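Long-range contacts in salicylaldehyde dehydrogenase NahF (PDB 4JZ6), which probably catalyses the NAD+-dependent oxidation of salicylaldehyde to salicylate, a step in the bacterial breakdown of naphthalene: residues A[144-149]-A[491-496]; A[352-357]-A[370-375]. One frame throughout, in Å; residues are numbered along the deposited sequence.

Contact 1 of 2, residues A[144-149]-A[491-496]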
ATOM      1  N   LYS A 144     -17.665  -3.831 -24.450  1.00 25.84           N
ATOM      2  CA  LYS A 144     -17.053  -4.474 -25.603  1.00 26.04           C
ATOM      3  C   LYS A 144     -17.724  -5.810 -25.901  1.00 27.68           C
ATOM      4  O   LYS A 144     -17.969  -6.609 -24.995  1.00 28.18           O
ATOM      5  CB  LYS A 144     -15.566  -4.675 -25.329  1.00 30.41           C
ATOM      6  CG  LYS A 144     -14.684  -4.793 -26.554  1.00 37.44           C
ATOM      7  CD  LYS A 144     -13.337  -4.139 -26.271  1.00 41.96           C
ATOM      8  CE  LYS A 144     -12.214  -4.783 -27.059  1.00 44.05           C
ATOM      9  NZ  LYS A 144     -10.892  -4.277 -26.599  1.00 43.02           N
ATOM     10  N   ALA A 145     -18.027  -6.050 -27.173  1.00 26.78           N
ATOM     11  CA  ALA A 145     -18.714  -7.279 -27.556  1.00 29.72           C
ATOM     12  C   ALA A 145     -17.752  -8.459 -27.641  1.00 31.46           C
ATOM     13  O   ALA A 145     -16.563  -8.277 -27.917  1.00 30.94           O
ATOM     14  CB  ALA A 145     -19.444  -7.093 -28.874  1.00 28.02           C
ATOM     15  N   GLU A 146     -18.282  -9.659 -27.404  1.00 30.15           N
ATOM     16  CA  GLU A 146     -17.528 -10.906 -27.525  1.00 25.95           C
ATOM     17  C   GLU A 146     -16.234 -10.871 -26.719  1.00 27.22           C
ATOM     18  O   GLU A 146     -15.207 -11.391 -27.157  1.00 24.99           O
ATOM     19  CB  GLU A 146     -17.228 -11.211 -28.993  1.00 26.61           C
ATOM     20  CG  GLU A 146     -18.468 -11.349 -29.845  1.00 27.52           C
ATOM     21  CD  GLU A 146     -18.153 -11.681 -31.285  1.00 35.71           C
ATOM     22  OE1 GLU A 146     -16.982 -12.006 -31.575  1.00 38.24           O
ATOM     23  OE2 GLU A 146     -19.074 -11.623 -32.131  1.00 36.17           O
ATOM     24  N   THR A 147     -16.293 -10.256 -25.542  1.00 24.61           N
ATOM     25  CA  THR A 147     -15.104 -10.066 -24.724  1.00 24.05           C
ATOM     26  C   THR A 147     -15.336 -10.489 -23.283  1.00 24.31           C
ATOM     27  O   THR A 147     -16.346 -10.142 -22.678  1.00 32.27           O
ATOM     28  CB  THR A 147     -14.671  -8.588 -24.719  1.00 26.24           C
ATOM     29  OG1 THR A 147     -14.473  -8.136 -26.064  1.00 29.92           O
ATOM     30  CG2 THR A 147     -13.388  -8.404 -23.935  1.00 23.36           C
ATOM     31  N   LEU A 148     -14.394 -11.236 -22.728  1.00 22.67           N
ATOM     32  CA  LEU A 148     -14.411 -11.500 -21.299  1.00 26.29           C
ATOM     33  C   LEU A 148     -13.485 -10.531 -20.603  1.00 21.63           C
ATOM     34  O   LEU A 148     -12.317 -10.417 -20.968  1.00 24.58           O
ATOM     35  CB  LEU A 148     -13.957 -12.925 -21.014  1.00 29.83           C
ATOM     36  CG  LEU A 148     -15.021 -13.847 -20.442  1.00 31.20           C
ATOM     37  CD1 LEU A 148     -16.353 -13.478 -21.045  1.00 28.39           C
ATOM     38  CD2 LEU A 148     -14.659 -15.294 -20.739  1.00 29.82           C
ATOM     39  N   SER A 149     -14.011  -9.817 -19.616  1.00 21.43           N
ATOM     40  CA  SER A 149     -13.165  -9.000 -18.758  1.00 21.02           C
ATOM     41  C   SER A 149     -13.189  -9.584 -17.355  1.00 22.00           C
ATOM     42  O   SER A 149     -14.253  -9.913 -16.831  1.00 20.46           O
ATOM     43  CB  SER A 149     -13.616  -7.542 -18.742  1.00 21.33           C
ATOM     44  OG  SER A 149     -12.763  -6.768 -17.919  1.00 21.00           O
ATOM     45  N   ILE A 491     -10.218 -11.160 -22.778  1.00 21.97           N
ATOM     46  CA  ILE A 491     -10.142 -12.092 -23.894  1.00 24.08           C
ATOM     47  C   ILE A 491     -11.032 -11.556 -25.006  1.00 27.85           C
ATOM     48  O   ILE A 491     -12.255 -11.520 -24.874  1.00 33.79           O
ATOM     49  CB  ILE A 491     -10.580 -13.512 -23.489  1.00 22.18           C
ATOM     50  CG1 ILE A 491      -9.810 -13.975 -22.249  1.00 21.55           C
ATOM     51  CG2 ILE A 491     -10.350 -14.482 -24.637  1.00 22.66           C
ATOM     52  CD1 ILE A 491     -10.207 -15.339 -21.776  1.00 21.40           C
ATOM     53  N   GLU A 492     -10.413 -11.133 -26.101  1.00 30.94           N
ATOM     54  CA  GLU A 492     -11.106 -10.319 -27.087  1.00 24.24           C
ATOM     55  C   GLU A 492     -11.222 -11.039 -28.419  1.00 24.88           C
ATOM     56  O   GLU A 492     -10.448 -11.955 -28.701  1.00 24.84           O
ATOM     57  CB  GLU A 492     -10.372  -8.985 -27.245  1.00 24.44           C
ATOM     58  CG  GLU A 492     -10.151  -8.267 -25.917  1.00 29.29           C
ATOM     59  CD  GLU A 492      -9.247  -7.054 -26.044  1.00 31.86           C
ATOM     60  OE1 GLU A 492      -9.211  -6.458 -27.143  1.00 24.79           O
ATOM     61  OE2 GLU A 492      -8.568  -6.704 -25.052  1.00 23.61           O
ATOM     62  N   PRO A 493     -12.212 -10.640 -29.241  1.00 25.54           N
ATOM     63  CA  PRO A 493     -12.370 -11.247 -30.563  1.00 26.25           C
ATOM     64  C   PRO A 493     -11.205 -10.883 -31.467  1.00 26.64           C
ATOM     65  O   PRO A 493     -10.526  -9.892 -31.213  1.00 26.54           O
ATOM     66  CB  PRO A 493     -13.667 -10.613 -31.083  1.00 26.90           C
ATOM     67  CG  PRO A 493     -13.807  -9.348 -30.329  1.00 26.67           C
ATOM     68  CD  PRO A 493     -13.257  -9.636 -28.975  1.00 25.73           C
ATOM     69  N   PHE A 494     -10.962 -11.681 -32.499  1.00 27.14           N
ATOM     70  CA  PHE A 494      -9.896 -11.367 -33.434  1.00 31.28           C
ATOM     71  C   PHE A 494     -10.228 -10.077 -34.180  1.00 29.03           C
ATOM     72  O   PHE A 494      -9.409  -9.161 -34.252  1.00 28.46           O
ATOM     73  CB  PHE A 494      -9.664 -12.524 -34.408  1.00 28.10           C
ATOM     74  CG  PHE A 494      -9.357 -13.833 -33.730  1.00 32.12           C
ATOM     75  CD1 PHE A 494      -8.264 -13.955 -32.889  1.00 26.93           C
ATOM     76  CD2 PHE A 494     -10.158 -14.941 -33.938  1.00 34.64           C
ATOM     77  CE1 PHE A 494      -7.983 -15.150 -32.269  1.00 26.50           C
ATOM     78  CE2 PHE A 494      -9.874 -16.141 -33.321  1.00 27.28           C
ATOM     79  CZ  PHE A 494      -8.787 -16.245 -32.487  1.00 26.73           C
ATOM     80  N   GLU A 495     -11.446  -9.998 -34.703  1.00 29.45           N
ATOM     81  CA  GLU A 495     -11.887  -8.827 -35.448  1.00 33.40           C
ATOM     82  C   GLU A 495     -12.483  -7.756 -34.538  1.00 29.35           C
ATOM     83  O   GLU A 495     -13.519  -7.971 -33.913  1.00 48.22           O
ATOM     84  CB  GLU A 495     -12.904  -9.233 -36.518  1.00 41.67           C
ATOM     85  CG  GLU A 495     -12.552  -8.770 -37.924  1.00 58.84           C
ATOM     86  CD  GLU A 495     -12.681  -7.262 -38.097  1.00 75.62           C
ATOM     87  OE1 GLU A 495     -13.774  -6.718 -37.824  1.00 81.09           O
ATOM     88  OE2 GLU A 495     -11.688  -6.622 -38.507  1.00 79.94           O
ATOM     89  N   GLN A 496     -11.814  -6.610 -34.461  1.00 29.47           N
ATOM     90  CA  GLN A 496     -12.369  -5.431 -33.796  1.00 38.25           C
ATOM     91  C   GLN A 496     -11.928  -4.130 -34.489  1.00 40.64           C
ATOM     92  O   GLN A 496     -10.962  -4.119 -35.252  1.00 41.22           O
ATOM     93  CB  GLN A 496     -12.038  -5.420 -32.297  1.00 28.41           C
ATOM     94  CG  GLN A 496     -10.578  -5.647 -31.958  1.00 33.49           C
ATOM     95  CD  GLN A 496     -10.338  -5.802 -30.456  1.00 32.20           C
ATOM     96  OE1 GLN A 496     -10.406  -4.833 -29.696  1.00 26.77           O
ATOM     97  NE2 GLN A 496     -10.055  -7.025 -30.029  1.00 26.35           N
TER

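Contact 2 of 2, residues A[352-357]-A[370-375]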
ATOM      1  N   ARG A 352      14.505   3.492  28.916  1.00 45.58           N
ATOM      2  CA  ARG A 352      13.582   4.289  28.107  1.00 48.81           C
ATOM      3  C   ARG A 352      12.373   4.733  28.922  1.00 44.45           C
ATOM      4  O   ARG A 352      12.000   5.904  28.904  1.00 39.39           O
ATOM      5  CB  ARG A 352      13.101   3.506  26.885  1.00 55.81           C
ATOM      6  CG  ARG A 352      14.150   3.313  25.808  1.00 74.18           C
ATOM      7  CD  ARG A 352      13.501   2.884  24.497  1.00 88.98           C
ATOM      8  NE  ARG A 352      14.451   2.861  23.386  1.00 98.77           N
ATOM      9  CZ  ARG A 352      14.118   2.598  22.126  1.00 99.26           C
ATOM     10  NH1 ARG A 352      15.046   2.598  21.176  1.00 98.20           N
ATOM     11  NH2 ARG A 352      12.855   2.335  21.812  1.00 99.28           N
ATOM     12  N   ILE A 353      11.769   3.784  29.630  1.00 47.22           N
ATOM     13  CA  ILE A 353      10.594   4.039  30.456  1.00 31.51           C
ATOM     14  C   ILE A 353      10.851   5.109  31.512  1.00 34.52           C
ATOM     15  O   ILE A 353      10.040   6.018  31.689  1.00 33.11           O
ATOM     16  CB  ILE A 353      10.107   2.745  31.133  1.00 31.12           C
ATOM     17  CG1 ILE A 353       9.625   1.755  30.069  1.00 30.02           C
ATOM     18  CG2 ILE A 353       8.997   3.036  32.133  1.00 31.09           C
ATOM     19  CD1 ILE A 353       9.210   0.411  30.611  1.00 29.69           C
ATOM     20  N   ASN A 354      11.983   5.008  32.203  1.00 36.06           N
ATOM     21  CA  ASN A 354      12.336   5.984  33.231  1.00 34.73           C
ATOM     22  C   ASN A 354      12.490   7.407  32.701  1.00 35.15           C
ATOM     23  O   ASN A 354      12.101   8.364  33.367  1.00 35.67           O
ATOM     24  CB  ASN A 354      13.594   5.552  33.983  1.00 35.81           C
ATOM     25  CG  ASN A 354      13.366   4.316  34.827  1.00 35.66           C
ATOM     26  OD1 ASN A 354      12.231   3.999  35.190  1.00 34.99           O
ATOM     27  ND2 ASN A 354      14.444   3.604  35.135  1.00 36.35           N
ATOM     28  N   GLY A 355      13.063   7.545  31.509  1.00 35.00           N
ATOM     29  CA  GLY A 355      13.130   8.840  30.853  1.00 36.27           C
ATOM     30  C   GLY A 355      11.732   9.411  30.699  1.00 38.78           C
ATOM     31  O   GLY A 355      11.483  10.570  31.030  1.00 43.53           O
ATOM     32  N   LEU A 356      10.815   8.578  30.215  1.00 36.68           N
ATOM     33  CA  LEU A 356       9.410   8.949  30.086  1.00 38.30           C
ATOM     34  C   LEU A 356       8.772   9.210  31.455  1.00 39.61           C
ATOM     35  O   LEU A 356       7.984  10.145  31.619  1.00 39.55           O
ATOM     36  CB  LEU A 356       8.638   7.845  29.352  1.00 31.44           C
ATOM     37  CG  LEU A 356       8.637   7.793  27.818  1.00 41.95           C
ATOM     38  CD1 LEU A 356       7.872   8.967  27.248  1.00 46.40           C
ATOM     39  CD2 LEU A 356      10.035   7.756  27.233  1.00 47.08           C
ATOM     40  N   PHE A 357       9.129   8.374  32.428  1.00 38.49           N
ATOM     41  CA  PHE A 357       8.597   8.434  33.787  1.00 33.84           C
ATOM     42  C   PHE A 357       9.000   9.740  34.485  1.00 39.83           C
ATOM     43  O   PHE A 357       8.151  10.444  35.035  1.00 39.80           O
ATOM     44  CB  PHE A 357       9.113   7.216  34.561  1.00 33.99           C
ATOM     45  CG  PHE A 357       8.363   6.903  35.832  1.00 34.16           C
ATOM     46  CD1 PHE A 357       8.154   7.866  36.806  1.00 35.02           C
ATOM     47  CD2 PHE A 357       7.899   5.618  36.064  1.00 38.84           C
ATOM     48  CE1 PHE A 357       7.480   7.561  37.978  1.00 39.24           C
ATOM     49  CE2 PHE A 357       7.225   5.303  37.235  1.00 35.81           C
ATOM     50  CZ  PHE A 357       7.015   6.276  38.192  1.00 34.61           C
ATOM     51  N   GLY A 370       2.801   1.592  41.815  1.00 39.12           N
ATOM     52  CA  GLY A 370       4.014   1.165  41.151  1.00 33.65           C
ATOM     53  C   GLY A 370       5.219   2.010  41.507  1.00 40.35           C
ATOM     54  O   GLY A 370       5.307   2.582  42.596  1.00 35.52           O
ATOM     55  N   GLY A 371       6.159   2.087  40.575  1.00 37.83           N
ATOM     56  CA  GLY A 371       7.410   2.786  40.800  1.00 35.32           C
ATOM     57  C   GLY A 371       8.238   2.724  39.536  1.00 39.85           C
ATOM     58  O   GLY A 371       7.771   2.214  38.514  1.00 43.40           O
ATOM     59  N   MET A 372       9.460   3.241  39.582  1.00 40.36           N
ATOM     60  CA  MET A 372      10.303   3.249  38.389  1.00 36.57           C
ATOM     61  C   MET A 372      10.877   1.875  38.111  1.00 41.03           C
ATOM     62  O   MET A 372      10.609   0.920  38.836  1.00 48.73           O
ATOM     63  CB  MET A 372      11.422   4.285  38.497  1.00 36.55           C
ATOM     64  CG  MET A 372      11.056   5.648  37.935  1.00 47.35           C
ATOM     65  SD  MET A 372      12.395   6.844  38.069  1.00 41.75           S
ATOM     66  CE  MET A 372      11.876   8.060  36.858  1.00 57.25           C
ATOM     67  N   ALA A 373      11.669   1.782  37.052  1.00 35.06           N
ATOM     68  CA  ALA A 373      12.199   0.503  36.616  1.00 34.81           C
ATOM     69  C   ALA A 373      13.704   0.409  36.823  1.00 35.92           C
ATOM     70  O   ALA A 373      14.363   1.376  37.202  1.00 41.10           O
ATOM     71  CB  ALA A 373      11.850   0.260  35.153  1.00 33.66           C
ATOM     72  N   GLN A 374      14.236  -0.780  36.580  1.00 36.70           N
ATOM     73  CA  GLN A 374      15.670  -1.002  36.603  1.00 36.91           C
ATOM     74  C   GLN A 374      15.965  -2.187  35.702  1.00 37.08           C
ATOM     75  O   GLN A 374      15.573  -3.310  36.006  1.00 36.09           O
ATOM     76  CB  GLN A 374      16.152  -1.286  38.022  1.00 51.80           C
ATOM     77  CG  GLN A 374      17.660  -1.330  38.138  1.00 60.10           C
ATOM     78  CD  GLN A 374      18.303  -0.002  37.796  1.00 66.66           C
ATOM     79  OE1 GLN A 374      17.881   1.049  38.284  1.00 69.54           O
ATOM     80  NE2 GLN A 374      19.328  -0.040  36.948  1.00 68.02           N
ATOM     81  N   GLY A 375      16.647  -1.934  34.590  1.00 36.29           N
ATOM     82  CA  GLY A 375      16.871  -2.969  33.601  1.00 35.73           C
ATOM     83  C   GLY A 375      15.538  -3.470  33.085  1.00 38.07           C
ATOM     84  O   GLY A 375      14.715  -2.688  32.613  1.00 39.05           O
TER

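Contact 1 of 2, residues A[144-149]-A[491-496]
Leu148 and Ile491 form an antiparallel hydrogen-bonded pair in the small three-stranded sheet that, as in other aldehyde dehydrogenases, belongs to the oligomerisation domain. The backbone is the tight part: Leu148 N reaches Ile491 O at 3.0 Å, and Ile491 N returns to Leu148 O at 2.9 Å. Thr147 CA adds a CA-H...O contact to Ile491 O, 3.2 Å away. Beyond the strand end Pro493 replaces the next N-H donor with its ring, setting CD 3.2 Å from Glu146 O. On the looser, solvent side, the Glu146 chain crosses Pro493 obliquely, CB and OE1 both near its ring, while Leu148 and Ile491 meet CB to CB at 4.2 Å.

Glu492 is buried. Its OE2 goes to Thr490 and to Gln456 of the second subunit, whereas OE1 accepts Gln496 NE2 with its anti lone pair. Lys144, its CG anti to the backbone N (chi1 -156°) and its chain bent at chi2, brings NZ to a salt bridge with OE1 and weak hydrogen bonds to OE1 and Gln496 OE1. Were Glu492 replaced by an alanine, the Lys144 ammonium would probably lose its acidic mate and the Gln496 amide turn more easily. Gln496 NE2 donates twice, its second bond reaching Pro493 O, 3.1 Å away and in the carbonyl plane.

Contact 2 of 2, residues A[352-357]-A[370-375]
Phe357 and Asn354 lean from one side of helix 349-362 onto the loop 370-375, each through its first torsion. In Phe357, CG lies anti to the backbone N (chi1 -163°), which swings the ring out to meet Met372; in Asn354, CG sits beside the backbone N (chi1 -68°), turning the amide onto the backbone of Ala373. Asparagine suits this place because one short side chain carries both an acceptor and a donor. OD1 takes the Ala373 N-H at 2.9 Å, in the carbonyl plane and on a lone pair, in a nearly straight bond (167°). ND2 gives a hydrogen to Ala373 O at 3.0 Å, arriving well above that carbonyl's plane although the oxygen lies close to the plane of the Asn354 amide. Both polar backbone groups of a buried residue outside regular structure are thereby satisfied, and the two bonds fix the rotation of the amide.

Helix 349-362 leads into strand 366-369, the edge of the mixed seven-stranded sheet in this alpha/beta fold, and the loop goes on from that edge to strand 381-384. Phe357 touches Thr381 and Leu383 of that neighbouring strand, and Thr381 also hydrogen-bonds Gly371 O.

Methionine's unbranched chain can lie across an aromatic face. Met372 CG stands over the middle of the Phe357 ring in a CH-pi contact, 3.6 Å from the centroid. Its sulfur makes a more distant Met-aromatic contact above the same ring, with SD 4.8 Å from the centroid. The chain runs on extended beyond CG, bringing the terminal CE to 3.7 Å from Phe357 CB and 3.5 Å from Asn354 O.

The two contacts lie on opposite sides of the chain's centre, with their own centres about 68 Å apart and their nearest atoms about 48 Å apart. They share no sheet: contact 1 belongs to the three-stranded antiparallel sheet, and contact 2 flanks the outer edge of the seven-stranded one. Along the chain contact 2 is nested within contact 1, whose segments are separated by 341 residues that include Cys301 of the salicylaldehyde pocket. Contact 1 thus brings distant parts of the sequence together beside the second subunit, where Ile491 continues the sheet across the interface. Contact 2 is local, joining a helix to a loop only 13 residues further on, and meets no other chain of the assembly.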